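Local coordinates for protein putative methylthioribose-1-phosphate isomerase (Pyrococcus horikoshii OT3, PDB 6A34) that probably catalyses the interconversion of 5-methylthioribose 1-phosphate and 5-methylthioribulose 1-phosphate in the methionine salvage pathway, at residues A[300-303]-A[304-308]; A[92-95]-A[96-100]; A[18-22]-A[23-27]; A[141-144]-A[145-149]; A[71-74]-A[75-79]. All blocks are in the same frame, centred on the assembly; numbering follows the deposited sequence.

Contact 1: residues A[300-303]-A[304-308]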
loop_
_atom_site.group_PDB
_atom_site.type_symbol
_atom_site.label_atom_id
_atom_site.label_comp_id
_atom_site.label_asym_id
_atom_site.label_seq_id
_atom_site.Cartn_x
_atom_site.Cartn_y
_atom_site.Cartn_z
ATOM N N SER A 300 -1.681 15.843 -4.781
ATOM C CA SER A 300 -3.099 15.895 -4.970
ATOM C C SER A 300 -3.752 14.712 -4.276
ATOM O O SER A 300 -3.265 13.579 -4.334
ATOM C CB SER A 300 -3.467 15.904 -6.428
ATOM O OG SER A 300 -4.839 15.547 -6.582
ATOM N N PRO A 301 -4.906 14.944 -3.630
ATOM C CA PRO A 301 -5.656 13.851 -3.021
ATOM C C PRO A 301 -6.135 12.807 -4.054
ATOM O O PRO A 301 -6.413 11.653 -3.707
ATOM C CB PRO A 301 -6.785 14.595 -2.286
ATOM C CG PRO A 301 -6.968 15.874 -3.080
ATOM C CD PRO A 301 -5.555 16.261 -3.493
ATOM N N GLU A 302 -6.155 13.177 -5.336
ATOM C CA GLU A 302 -6.574 12.257 -6.417
ATOM C C GLU A 302 -5.621 11.061 -6.531
ATOM O O GLU A 302 -6.060 9.986 -6.910
ATOM C CB GLU A 302 -6.679 12.982 -7.759
ATOM C CG GLU A 302 -7.807 14.024 -7.784
ATOM C CD GLU A 302 -9.228 13.477 -7.651
ATOM O OE1 GLU A 302 -9.614 12.626 -8.474
ATOM O OE2 GLU A 302 -9.955 13.930 -6.752
ATOM N N GLU A 303 -4.329 11.250 -6.254
ATOM C CA GLU A 303 -3.396 10.141 -6.270
ATOM C C GLU A 303 -3.825 9.021 -5.300
ATOM O O GLU A 303 -3.513 7.878 -5.545
ATOM C CB GLU A 303 -1.990 10.603 -5.894
ATOM C CG GLU A 303 -1.335 11.525 -6.901
ATOM C CD GLU A 303 0.112 11.847 -6.519
ATOM O OE1 GLU A 303 0.492 11.619 -5.344
ATOM O OE2 GLU A 303 0.858 12.322 -7.391
ATOM N N VAL A 304 -4.553 9.348 -4.222
ATOM C CA VAL A 304 -5.037 8.315 -3.252
ATOM C C VAL A 304 -6.476 7.841 -3.571
ATOM O O VAL A 304 -6.793 6.663 -3.342
ATOM C CB VAL A 304 -4.922 8.831 -1.806
ATOM C CG1 VAL A 304 -5.547 7.873 -0.809
ATOM C CG2 VAL A 304 -3.464 9.126 -1.427
ATOM N N LEU A 305 -7.342 8.755 -4.039
ATOM C CA LEU A 305 -8.757 8.474 -4.306
ATOM C C LEU A 305 -8.863 7.585 -5.544
ATOM O O LEU A 305 -9.814 6.844 -5.646
ATOM C CB LEU A 305 -9.544 9.774 -4.518
ATOM C CG LEU A 305 -9.563 10.719 -3.324
ATOM C CD1 LEU A 305 -10.197 12.035 -3.702
ATOM C CD2 LEU A 305 -10.280 10.111 -2.131
ATOM N N THR A 306 -7.893 7.719 -6.463
ATOM C CA THR A 306 -7.753 6.863 -7.615
ATOM C C THR A 306 -6.504 5.977 -7.488
ATOM O O THR A 306 -5.553 6.257 -6.749
ATOM C CB THR A 306 -7.721 7.658 -8.926
ATOM O OG1 THR A 306 -6.462 8.316 -9.018
ATOM C CG2 THR A 306 -8.826 8.688 -9.051
ATOM N N CYS A 307 -6.563 4.875 -8.231
ATOM C CA CYS A 307 -5.576 3.847 -8.308
ATOM C C CYS A 307 -5.520 3.388 -9.766
ATOM O O CYS A 307 -6.468 2.760 -10.243
ATOM C CB CYS A 307 -5.987 2.698 -7.403
ATOM S SG CYS A 307 -4.621 1.571 -7.035
ATOM N N GLY A 308 -4.458 3.770 -10.485
ATOM C CA GLY A 308 -4.494 3.772 -11.930
ATOM C C GLY A 308 -5.635 4.657 -12.400
ATOM O O GLY A 308 -5.860 5.719 -11.828
#
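T306 turns back onto E302, a worked case of a threonine closing the end of a short helix. T306 CB lies 3.5 Å from E302 O. One branch carries T306 OG1, set between the backbone N and the carbonyl carbon (chi1 73°), and this hydroxyl donates to E302 O at 2.7 Å. T306 N bonds to the same oxygen at 2.9 Å from the opposite face of the carbonyl plane, a two-sided grip. The other branch ends in T306 CG2, which lies 4.1 Å from E302 OE1, an oxygen engaged in a salt bridge with R311. The second carboxylate oxygen, E302 OE2, rests 3.6 Å from L305 CD1. One residue earlier P301 O is doubly held as well: L305 N reaches it in the carbonyl plane at 3.1 Å, V304 N from above that plane. Leading into the helix, S300 OG accepts from E302 N at 3.0 Å, a capping bond. The E303 side chain lies about 6 Å from that of K258, which probably binds substrate. Helix 302-305 passes directly into strand 306-307, which pairs antiparallel with strand 310-311; there C307 forms a disulfide with C307 of the second subunit, and V304 packs on L224 of that subunit.

Contact 2: residues A[92-95]-A[96-100]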
loop_
_atom_site.group_PDB
_atom_site.type_symbol
_atom_site.label_atom_id
_atom_site.label_comp_id
_atom_site.label_asym_id
_atom_site.label_seq_id
_atom_site.Cartn_x
_atom_site.Cartn_y
_atom_site.Cartn_z
ATOM N N ALA A 92 15.611 29.502 -25.883
ATOM C CA ALA A 92 15.505 28.076 -25.729
ATOM C C ALA A 92 15.779 27.673 -24.264
ATOM O O ALA A 92 15.124 26.789 -23.728
ATOM C CB ALA A 92 16.429 27.398 -26.712
ATOM N N TYR A 93 16.747 28.332 -23.631
ATOM C CA TYR A 93 17.057 28.140 -22.222
ATOM C C TYR A 93 15.812 28.372 -21.359
ATOM O O TYR A 93 15.513 27.560 -20.492
ATOM C CB TYR A 93 18.190 29.068 -21.797
ATOM C CG TYR A 93 18.353 29.259 -20.312
ATOM C CD1 TYR A 93 19.095 28.370 -19.553
ATOM C CD2 TYR A 93 17.766 30.340 -19.662
ATOM C CE1 TYR A 93 19.263 28.547 -18.186
ATOM C CE2 TYR A 93 17.900 30.515 -18.291
ATOM C CZ TYR A 93 18.659 29.621 -17.549
ATOM O OH TYR A 93 18.824 29.805 -16.204
ATOM N N GLU A 94 15.106 29.473 -21.630
ATOM C CA GLU A 94 13.910 29.887 -20.901
ATOM C C GLU A 94 12.752 28.909 -21.123
ATOM O O GLU A 94 12.054 28.575 -20.177
ATOM C CB GLU A 94 13.462 31.293 -21.310
ATOM C CG GLU A 94 14.301 32.391 -20.689
ATOM C CD GLU A 94 14.201 32.471 -19.174
ATOM O OE1 GLU A 94 15.269 32.517 -18.517
ATOM O OE2 GLU A 94 13.055 32.482 -18.653
ATOM N N ILE A 95 12.521 28.496 -22.366
ATOM C CA ILE A 95 11.464 27.542 -22.656
ATOM C C ILE A 95 11.675 26.263 -21.825
ATOM O O ILE A 95 10.741 25.703 -21.250
ATOM C CB ILE A 95 11.392 27.278 -24.170
ATOM C CG1 ILE A 95 10.813 28.494 -24.907
ATOM C CG2 ILE A 95 10.606 26.013 -24.471
ATOM C CD1 ILE A 95 10.727 28.355 -26.434
ATOM N N LEU A 96 12.923 25.811 -21.717
ATOM C CA LEU A 96 13.215 24.549 -21.085
ATOM C C LEU A 96 13.222 24.701 -19.553
ATOM O O LEU A 96 12.878 23.744 -18.809
ATOM C CB LEU A 96 14.552 24.045 -21.638
ATOM C CG LEU A 96 14.505 23.616 -23.104
ATOM C CD1 LEU A 96 15.889 23.563 -23.724
ATOM C CD2 LEU A 96 13.801 22.276 -23.233
ATOM N N LYS A 97 13.612 25.892 -19.084
ATOM C CA LYS A 97 13.664 26.206 -17.662
ATOM C C LYS A 97 12.259 26.085 -17.053
ATOM O O LYS A 97 12.106 25.512 -15.969
ATOM C CB LYS A 97 14.242 27.610 -17.458
ATOM C CG LYS A 97 14.674 27.935 -16.037
ATOM C CD LYS A 97 15.012 29.390 -15.848
ATOM C CE LYS A 97 15.840 29.621 -14.603
ATOM N NZ LYS A 97 16.634 30.870 -14.691
ATOM N N ASN A 98 11.246 26.579 -17.785
ATOM C CA ASN A 98 9.865 26.767 -17.302
ATOM C C ASN A 98 8.985 25.567 -17.690
ATOM O O ASN A 98 7.871 25.725 -18.168
ATOM C CB ASN A 98 9.289 28.089 -17.822
ATOM C CG ASN A 98 10.210 29.269 -17.567
ATOM O OD1 ASN A 98 10.488 30.056 -18.472
ATOM N ND2 ASN A 98 10.709 29.399 -16.347
ATOM N N THR A 99 9.505 24.355 -17.501
ATOM C CA THR A 99 8.714 23.150 -17.706
ATOM C C THR A 99 8.256 22.658 -16.330
ATOM O O THR A 99 7.063 22.578 -16.050
ATOM C CB THR A 99 9.494 22.102 -18.507
ATOM O OG1 THR A 99 10.821 22.040 -17.983
ATOM C CG2 THR A 99 9.524 22.403 -19.991
ATOM N N ARG A 100 9.249 22.352 -15.489
ATOM C CA ARG A 100 9.093 22.059 -14.071
ATOM C C ARG A 100 10.082 22.957 -13.334
ATOM O O ARG A 100 11.220 22.550 -13.096
ATOM C CB ARG A 100 9.306 20.561 -13.798
ATOM C CG ARG A 100 8.062 19.706 -14.027
ATOM C CD ARG A 100 8.309 18.444 -14.842
ATOM N NE ARG A 100 8.521 17.244 -14.043
ATOM C CZ ARG A 100 8.786 16.029 -14.536
ATOM N NH1 ARG A 100 8.610 14.968 -13.763
ATOM N NH2 ARG A 100 9.205 15.869 -15.789
#
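The ring of Y93 meets K97 obliquely at its phenol end, while K114 adds a cation-pi contact from outside. The ammonium K97 NZ donates to Y93 OH at 2.9 Å, and the chain leading to it stays close, with K97 CD 3.9 Å from Y93 CE2. The other flat pair is the carboxylate of E94 and the amide of N98, whose planes stand 56° apart. Both pairs illustrate the i to i+4 spacing of an alpha helix, here at the C-terminal end of helix 82-97. Y93 and K97 each have CG anti to the backbone N (chi1 163° and -165°), which carries both side chains out on one flank, and the lysine is extended from there to its tip. E94 runs alongside K97, but its OE1 stops 4.4 Å from K97 NZ, beyond a salt bridge, so any attraction there is probably modest. Y93 OH has a second partner in N111 of helix 104-119. The last helical bond runs from N98 N to E94 O at 3.2 Å, although N98 itself is the first residue to leave helical angles. The chain then leads to R100, a predicted substrate-binding residue. Between them T99 leans on helix 44-52; its CG2 lies 3.7 Å from I95 O, and T99 OG1 donates to L96 O at 2.8 Å.

Contact 3: residues A[18-22]-A[23-27]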
loop_
_atom_site.group_PDB
_atom_site.type_symbol
_atom_site.label_atom_id
_atom_site.label_comp_id
_atom_site.label_asym_id
_atom_site.label_seq_id
_atom_site.Cartn_x
_atom_site.Cartn_y
_atom_site.Cartn_z
ATOM N N GLU A 18 18.391 9.904 -24.906
ATOM C CA GLU A 18 19.554 9.800 -25.836
ATOM C C GLU A 18 19.486 10.980 -26.835
ATOM O O GLU A 18 18.388 11.501 -27.157
ATOM C CB GLU A 18 19.495 8.458 -26.575
ATOM C CG GLU A 18 20.792 7.669 -26.660
ATOM C CD GLU A 18 20.511 6.222 -27.067
ATOM O OE1 GLU A 18 19.768 6.050 -28.063
ATOM O OE2 GLU A 18 20.944 5.261 -26.347
ATOM N N TYR A 19 20.654 11.427 -27.310
ATOM C CA TYR A 19 20.722 12.441 -28.380
ATOM C C TYR A 19 21.549 11.890 -29.540
ATOM O O TYR A 19 22.688 11.489 -29.337
ATOM C CB TYR A 19 21.305 13.757 -27.873
ATOM C CG TYR A 19 21.311 14.863 -28.893
ATOM C CD1 TYR A 19 20.126 15.443 -29.312
ATOM C CD2 TYR A 19 22.494 15.345 -29.429
ATOM C CE1 TYR A 19 20.110 16.447 -30.259
ATOM C CE2 TYR A 19 22.499 16.380 -30.353
ATOM C CZ TYR A 19 21.302 16.928 -30.771
ATOM O OH TYR A 19 21.283 17.936 -31.682
ATOM N N LYS A 20 20.943 11.874 -30.735
ATOM C CA LYS A 20 21.503 11.210 -31.926
ATOM C C LYS A 20 20.875 11.869 -33.157
ATOM O O LYS A 20 19.689 12.132 -33.146
ATOM C CB LYS A 20 21.186 9.708 -31.824
ATOM C CG LYS A 20 21.792 8.802 -32.886
ATOM C CD LYS A 20 21.450 7.308 -32.715
ATOM C CE LYS A 20 19.987 6.931 -32.920
ATOM N NZ LYS A 20 19.304 6.533 -31.660
ATOM N N ASN A 21 21.652 12.157 -34.204
ATOM C CA ASN A 21 21.057 12.667 -35.481
ATOM C C ASN A 21 20.112 13.867 -35.261
ATOM O O ASN A 21 18.988 13.883 -35.795
ATOM C CB ASN A 21 20.188 11.615 -36.174
ATOM C CG ASN A 21 20.858 10.270 -36.270
ATOM O OD1 ASN A 21 20.308 9.269 -35.794
ATOM N ND2 ASN A 21 22.044 10.252 -36.861
ATOM N N LYS A 22 20.529 14.839 -34.444
ATOM C CA LYS A 22 19.748 16.064 -34.212
ATOM C C LYS A 22 18.358 15.742 -33.659
ATOM O O LYS A 22 17.420 16.495 -33.866
ATOM C CB LYS A 22 19.613 16.868 -35.509
ATOM C CG LYS A 22 20.927 17.152 -36.227
ATOM C CD LYS A 22 20.756 18.175 -37.327
ATOM C CE LYS A 22 22.043 18.868 -37.722
ATOM N NZ LYS A 22 22.781 18.104 -38.751
ATOM N N SER A 23 18.242 14.639 -32.915
ATOM C CA SER A 23 16.982 14.251 -32.327
ATOM C C SER A 23 17.179 13.762 -30.885
ATOM O O SER A 23 18.131 12.998 -30.576
ATOM C CB SER A 23 16.327 13.218 -33.195
ATOM O OG SER A 23 15.897 13.805 -34.409
ATOM N N VAL A 24 16.278 14.205 -30.002
ATOM C CA VAL A 24 16.222 13.712 -28.637
ATOM C C VAL A 24 15.274 12.513 -28.595
ATOM O O VAL A 24 14.131 12.606 -29.027
ATOM C CB VAL A 24 15.791 14.805 -27.647
ATOM C CG1 VAL A 24 15.746 14.276 -26.223
ATOM C CG2 VAL A 24 16.699 16.018 -27.723
ATOM N N TYR A 25 15.769 11.381 -28.101
ATOM C CA TYR A 25 14.964 10.148 -27.994
ATOM C C TYR A 25 14.702 9.828 -26.520
ATOM O O TYR A 25 15.629 9.778 -25.773
ATOM C CB TYR A 25 15.690 8.963 -28.635
ATOM C CG TYR A 25 15.946 9.055 -30.125
ATOM C CD1 TYR A 25 16.955 9.861 -30.637
ATOM C CD2 TYR A 25 15.237 8.272 -31.026
ATOM C CE1 TYR A 25 17.224 9.921 -31.997
ATOM C CE2 TYR A 25 15.494 8.318 -32.390
ATOM C CZ TYR A 25 16.495 9.144 -32.885
ATOM O OH TYR A 25 16.761 9.201 -34.228
ATOM N N MET A 26 13.436 9.574 -26.151
ATOM C CA MET A 26 13.015 9.308 -24.768
ATOM C C MET A 26 12.122 8.065 -24.725
ATOM O O MET A 26 11.131 7.949 -25.482
ATOM C CB MET A 26 12.202 10.459 -24.171
ATOM C CG MET A 26 12.868 11.795 -24.249
ATOM S SD MET A 26 11.849 13.017 -23.429
ATOM C CE MET A 26 12.678 14.550 -23.846
ATOM N N ILE A 27 12.448 7.147 -23.815
ATOM C CA ILE A 27 11.490 6.140 -23.451
ATOM C C ILE A 27 10.221 6.872 -23.002
ATOM O O ILE A 27 10.323 7.869 -22.309
ATOM C CB ILE A 27 12.034 5.209 -22.358
ATOM C CG1 ILE A 27 13.198 4.378 -22.890
ATOM C CG2 ILE A 27 10.911 4.329 -21.806
ATOM C CD1 ILE A 27 13.924 3.612 -21.814
#
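K20 and Y25 meet on one face of a beta hairpin, the lysine bending over the tyrosine in a cation-pi contact. K20 NZ stands 4.0 Å from the centroid of the Y25 ring and 12° off its normal, brought there by bends at chi3 (67°) and chi4 after an extended start. The same ammonium makes a long salt bridge to E18 OE1, 3.7 Å away, so it has both a carboxylate and an aromatic face as neighbours, while K20 O approaches the ring edge in plane.

The tight part is the backbone ladder. E18 and Y25 form a hydrogen-bonded pair, with Y25 N to E18 O at 2.8 Å and E18 N to Y25 O at 2.9 Å. K20 and S23 form the next such pair, in which K20 N reaches S23 O at 3.0 Å. Between them the non-hydrogen-bonded pair Y19 and V24 points to the other face, where V24 CG2 touches the edge of the Y19 ring at CD1, 3.8 Å away.

The loose part is the tip of the type I' turn that K20 and S23 close: N21 and K22, at its corners, both take positive phi and are exposed, and N21 OD1 only comes within 3.9 Å of Y25 OH.

The Y19 and V24 face lies on helix 59-76, where Y19 OH is hydrogen-bonded to E75, and V24 also touches helix 44-52. On its far side strand 23-27 pairs antiparallel with strand 38-41, which completes a three-stranded sheet.

Contact 4: residues A[141-144]-A[145-149]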
loop_
_atom_site.group_PDB
_atom_site.type_symbol
_atom_site.label_atom_id
_atom_site.label_comp_id
_atom_site.label_asym_id
_atom_site.label_seq_id
_atom_site.Cartn_x
_atom_site.Cartn_y
_atom_site.Cartn_z
ATOM N N ASP A 141 26.452 11.444 -19.695
ATOM C CA ASP A 141 27.464 10.408 -19.462
ATOM C C ASP A 141 27.901 10.367 -17.990
ATOM O O ASP A 141 28.272 9.317 -17.505
ATOM C CB ASP A 141 28.712 10.596 -20.337
ATOM C CG ASP A 141 28.458 10.469 -21.833
ATOM O OD1 ASP A 141 27.467 9.801 -22.208
ATOM O OD2 ASP A 141 29.212 11.111 -22.612
ATOM N N GLU A 142 27.933 11.518 -17.325
ATOM C CA GLU A 142 28.299 11.616 -15.914
ATOM C C GLU A 142 27.279 10.849 -15.060
ATOM O O GLU A 142 27.641 10.245 -14.062
ATOM C CB GLU A 142 28.349 13.078 -15.443
ATOM C CG GLU A 142 29.703 13.733 -15.691
ATOM C CD GLU A 142 29.693 15.253 -15.792
ATOM O OE1 GLU A 142 28.752 15.884 -15.262
ATOM O OE2 GLU A 142 30.622 15.808 -16.422
ATOM N N ASP A 143 25.998 10.938 -15.426
ATOM C CA ASP A 143 24.982 10.252 -14.679
ATOM C C ASP A 143 25.221 8.755 -14.824
ATOM O O ASP A 143 25.272 8.019 -13.829
ATOM C CB ASP A 143 23.565 10.593 -15.113
ATOM C CG ASP A 143 22.561 9.964 -14.168
ATOM O OD1 ASP A 143 22.556 10.363 -12.983
ATOM O OD2 ASP A 143 21.849 9.047 -14.607
ATOM N N VAL A 144 25.493 8.337 -16.057
ATOM C CA VAL A 144 25.647 6.933 -16.345
ATOM C C VAL A 144 26.883 6.412 -15.621
ATOM O O VAL A 144 26.840 5.288 -15.107
ATOM C CB VAL A 144 25.664 6.612 -17.852
ATOM C CG1 VAL A 144 25.879 5.122 -18.115
ATOM C CG2 VAL A 144 24.375 7.049 -18.523
ATOM N N GLU A 145 27.944 7.218 -15.524
ATOM C CA GLU A 145 29.158 6.668 -14.924
ATOM C C GLU A 145 29.063 6.714 -13.393
ATOM O O GLU A 145 29.604 5.855 -12.725
ATOM C CB GLU A 145 30.442 7.204 -15.563
ATOM C CG GLU A 145 30.613 8.697 -15.639
ATOM C CD GLU A 145 31.600 9.155 -16.715
ATOM O OE1 GLU A 145 32.064 10.303 -16.630
ATOM O OE2 GLU A 145 31.873 8.382 -17.657
ATOM N N ALA A 146 28.289 7.643 -12.848
ATOM C CA ALA A 146 28.003 7.661 -11.415
ATOM C C ALA A 146 27.248 6.378 -11.064
ATOM O O ALA A 146 27.540 5.727 -10.084
ATOM C CB ALA A 146 27.216 8.891 -11.052
ATOM N N ASN A 147 26.309 5.988 -11.923
ATOM C CA ASN A 147 25.466 4.831 -11.689
ATOM C C ASN A 147 26.305 3.557 -11.773
ATOM O O ASN A 147 26.117 2.632 -10.965
ATOM C CB ASN A 147 24.265 4.806 -12.631
ATOM C CG ASN A 147 23.339 5.968 -12.364
ATOM O OD1 ASN A 147 23.368 6.542 -11.270
ATOM N ND2 ASN A 147 22.509 6.298 -13.339
ATOM N N LEU A 148 27.255 3.525 -12.708
ATOM C CA LEU A 148 28.104 2.366 -12.839
ATOM C C LEU A 148 28.893 2.122 -11.542
ATOM O O LEU A 148 28.971 1.001 -11.055
ATOM C CB LEU A 148 29.050 2.573 -14.013
ATOM C CG LEU A 148 28.560 2.049 -15.347
ATOM C CD1 LEU A 148 29.528 2.474 -16.456
ATOM C CD2 LEU A 148 28.414 0.541 -15.310
ATOM N N ARG A 149 29.471 3.183 -10.995
ATOM C CA ARG A 149 30.246 3.110 -9.767
ATOM C C ARG A 149 29.348 2.674 -8.598
ATOM O O ARG A 149 29.706 1.745 -7.859
ATOM C CB ARG A 149 30.913 4.457 -9.482
ATOM C CG ARG A 149 32.058 4.807 -10.432
ATOM C CD ARG A 149 32.801 6.075 -10.064
ATOM N NE ARG A 149 31.960 7.256 -9.859
ATOM C CZ ARG A 149 31.731 8.196 -10.773
ATOM N NH1 ARG A 149 32.093 7.982 -12.028
ATOM N NH2 ARG A 149 31.161 9.343 -10.422
HETATM O O HOH W 1 30.026 10.867 -12.657
HETATM O O HOH W 2 21.819 8.837 -10.816
#
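D143 and N147 sit one turn apart on the long alpha helix 125-157, and their side chains join by a direct bond and a water bridge. The direct one, N147 ND2 to D143 OD2, spans 3.1 Å but is weak, its N-H...O angle only 123°; the carboxylate and amide planes stand 87° apart. Each polar end has a firmer partner outside: V175 N donates to D143 OD2, and N147 ND2 bonds to H176 O. The water donates to D143 OD1 and to N147 OD1, at 2.8 Å each, closing a small ring with the direct bond.

Among backbone bonds the helical i to i+4 pattern is complete, for example A146 N to E142 O at 2.9 Å and L148 N to V144 O at 3.0 Å.

Van der Waals contacts follow the same spacing. E145 places CG between its own backbone N and carbonyl carbon (chi1 54°), which brings CG to 3.1 Å from D141 O. V144 and L148 face helix 7-10, both touching P7.

Among the charged groups E142 pairs with R112, D141 with R15 and R149 with D337. A second water donates to the backbone oxygen E142 O and accepts from R149 NH2 at 2.9 Å.

Contact 5: residues A[71-74]-A[75-79]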
loop_
_atom_site.group_PDB
_atom_site.type_symbol
_atom_site.label_atom_id
_atom_site.label_comp_id
_atom_site.label_asym_id
_atom_site.label_seq_id
_atom_site.Cartn_x
_atom_site.Cartn_y
_atom_site.Cartn_z
ATOM N N ALA A 71 21.395 21.288 -26.957
ATOM C CA ALA A 71 22.206 20.665 -28.000
ATOM C C ALA A 71 21.409 20.687 -29.308
ATOM O O ALA A 71 21.913 21.136 -30.333
ATOM C CB ALA A 71 22.574 19.256 -27.613
ATOM N N LEU A 72 20.151 20.246 -29.232
ATOM C CA LEU A 72 19.253 20.241 -30.372
ATOM C C LEU A 72 19.152 21.668 -30.932
ATOM O O LEU A 72 19.290 21.874 -32.141
ATOM C CB LEU A 72 17.881 19.689 -29.979
ATOM C CG LEU A 72 16.854 19.657 -31.109
ATOM C CD1 LEU A 72 17.181 18.570 -32.111
ATOM C CD2 LEU A 72 15.456 19.438 -30.581
ATOM N N TYR A 73 18.964 22.647 -30.051
ATOM C CA TYR A 73 18.897 24.019 -30.478
ATOM C C TYR A 73 20.166 24.381 -31.257
ATOM O O TYR A 73 20.091 25.018 -32.312
ATOM C CB TYR A 73 18.715 24.993 -29.315
ATOM C CG TYR A 73 18.871 26.402 -29.798
ATOM C CD1 TYR A 73 17.885 27.005 -30.572
ATOM C CD2 TYR A 73 20.049 27.091 -29.567
ATOM C CE1 TYR A 73 18.065 28.277 -31.106
ATOM C CE2 TYR A 73 20.244 28.360 -30.091
ATOM C CZ TYR A 73 19.253 28.951 -30.863
ATOM O OH TYR A 73 19.485 30.200 -31.346
ATOM N N ALA A 74 21.330 24.004 -30.718
ATOM C CA ALA A 74 22.614 24.384 -31.301
ATOM C C ALA A 74 22.774 23.815 -32.728
ATOM O O ALA A 74 23.260 24.504 -33.622
ATOM C CB ALA A 74 23.732 23.929 -30.391
ATOM N N GLU A 75 22.355 22.563 -32.948
ATOM C CA GLU A 75 22.541 21.868 -34.233
ATOM C C GLU A 75 21.442 22.208 -35.266
ATOM O O GLU A 75 21.551 21.836 -36.409
ATOM C CB GLU A 75 22.645 20.363 -33.965
ATOM C CG GLU A 75 23.931 20.018 -33.220
ATOM C CD GLU A 75 24.317 18.554 -33.221
ATOM O OE1 GLU A 75 23.411 17.698 -33.106
ATOM O OE2 GLU A 75 25.528 18.275 -33.357
ATOM N N THR A 76 20.417 22.945 -34.846
ATOM C CA THR A 76 19.119 23.104 -35.539
ATOM C C THR A 76 18.861 24.591 -35.822
ATOM O O THR A 76 18.109 24.914 -36.725
ATOM C CB THR A 76 18.046 22.405 -34.684
ATOM O OG1 THR A 76 17.729 21.165 -35.321
ATOM C CG2 THR A 76 16.790 23.191 -34.415
ATOM N N SER A 77 19.483 25.485 -35.039
ATOM C CA SER A 77 19.272 26.932 -35.138
ATOM C C SER A 77 19.549 27.393 -36.573
ATOM O O SER A 77 20.592 27.078 -37.138
ATOM C CB SER A 77 20.147 27.693 -34.190
ATOM O OG SER A 77 19.991 29.096 -34.371
ATOM N N LYS A 78 18.629 28.201 -37.091
ATOM C CA LYS A 78 18.721 28.797 -38.392
ATOM C C LYS A 78 19.446 30.145 -38.322
ATOM O O LYS A 78 19.450 30.851 -39.311
ATOM C CB LYS A 78 17.309 28.963 -38.957
ATOM C CG LYS A 78 16.523 27.664 -39.122
ATOM C CD LYS A 78 16.991 26.818 -40.283
ATOM C CE LYS A 78 16.522 25.374 -40.229
ATOM N NZ LYS A 78 17.637 24.441 -39.924
ATOM N N ALA A 79 20.095 30.455 -37.188
ATOM C CA ALA A 79 20.729 31.747 -36.955
ATOM C C ALA A 79 21.866 32.013 -37.955
ATOM O O ALA A 79 22.725 31.174 -38.165
ATOM C CB ALA A 79 21.278 31.806 -35.551
HETATM O O HOH W 3 22.657 25.174 -36.254
#
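S77 lies against the ring of Y73, its CB over one face, 4.0 Å from the centroid and 26° off the normal. The contact is a CH-pi one, offset toward the phenol end of the ring. S77 OG adds a weak hydrogen bond to Y73 OH at 3.3 Å. The serine hydroxyl is turned anti to its own N (chi1 176°), which carries it out toward the tyrosine hydroxyl.

Just behind lies the backbone that holds the serine there. Y73 O takes S77 N at 2.8 Å and T76 N at 3.3 Å, both from the same face of its carbonyl plane, the second well above that plane. This is the last turn of helix 59-76: E75 N still makes the i+4 bond to A71 O at 3.0 Å, whereas T76 N turns to Y73 O, three residues back, and S77 is the first residue to leave helical angles. S77 OG also accepts from A79 N at 3.1 Å, an ST turn just beyond the helix end. A water donates to A74 O and S77 O, tying the last turn to the outgoing loop, and K78 NZ folds back to T76 O.

Farther out, the Y73 hydroxyl bonds to F85 O of helix 82-97, whose F85 ring meets that of Y73 with planes at about 30°. A74 touches I132 of helix 125-157.

How the contacts relate
Along the chain the order is contact 3, contact 5, contact 2, contact 4 and contact 1. Contacts 5 and 2 lie at the C-terminal ends of the successive helices 59-76 and 82-97, about 16 Å apart between centres, and touch where A92 packs on Y73. Contact 3, about 14 Å from contact 5 between centres, sets its hairpin on helix 59-76. Contact 4, on helix 125-157, comes within about 8 Å of contact 3 at the nearest atoms without touching it. Contact 1 stands apart, its centre about 28 to 41 Å from the others, at the interface with the second subunit. Four contacts thus lie in the helices and N-terminal sheet, one at the dimer junction.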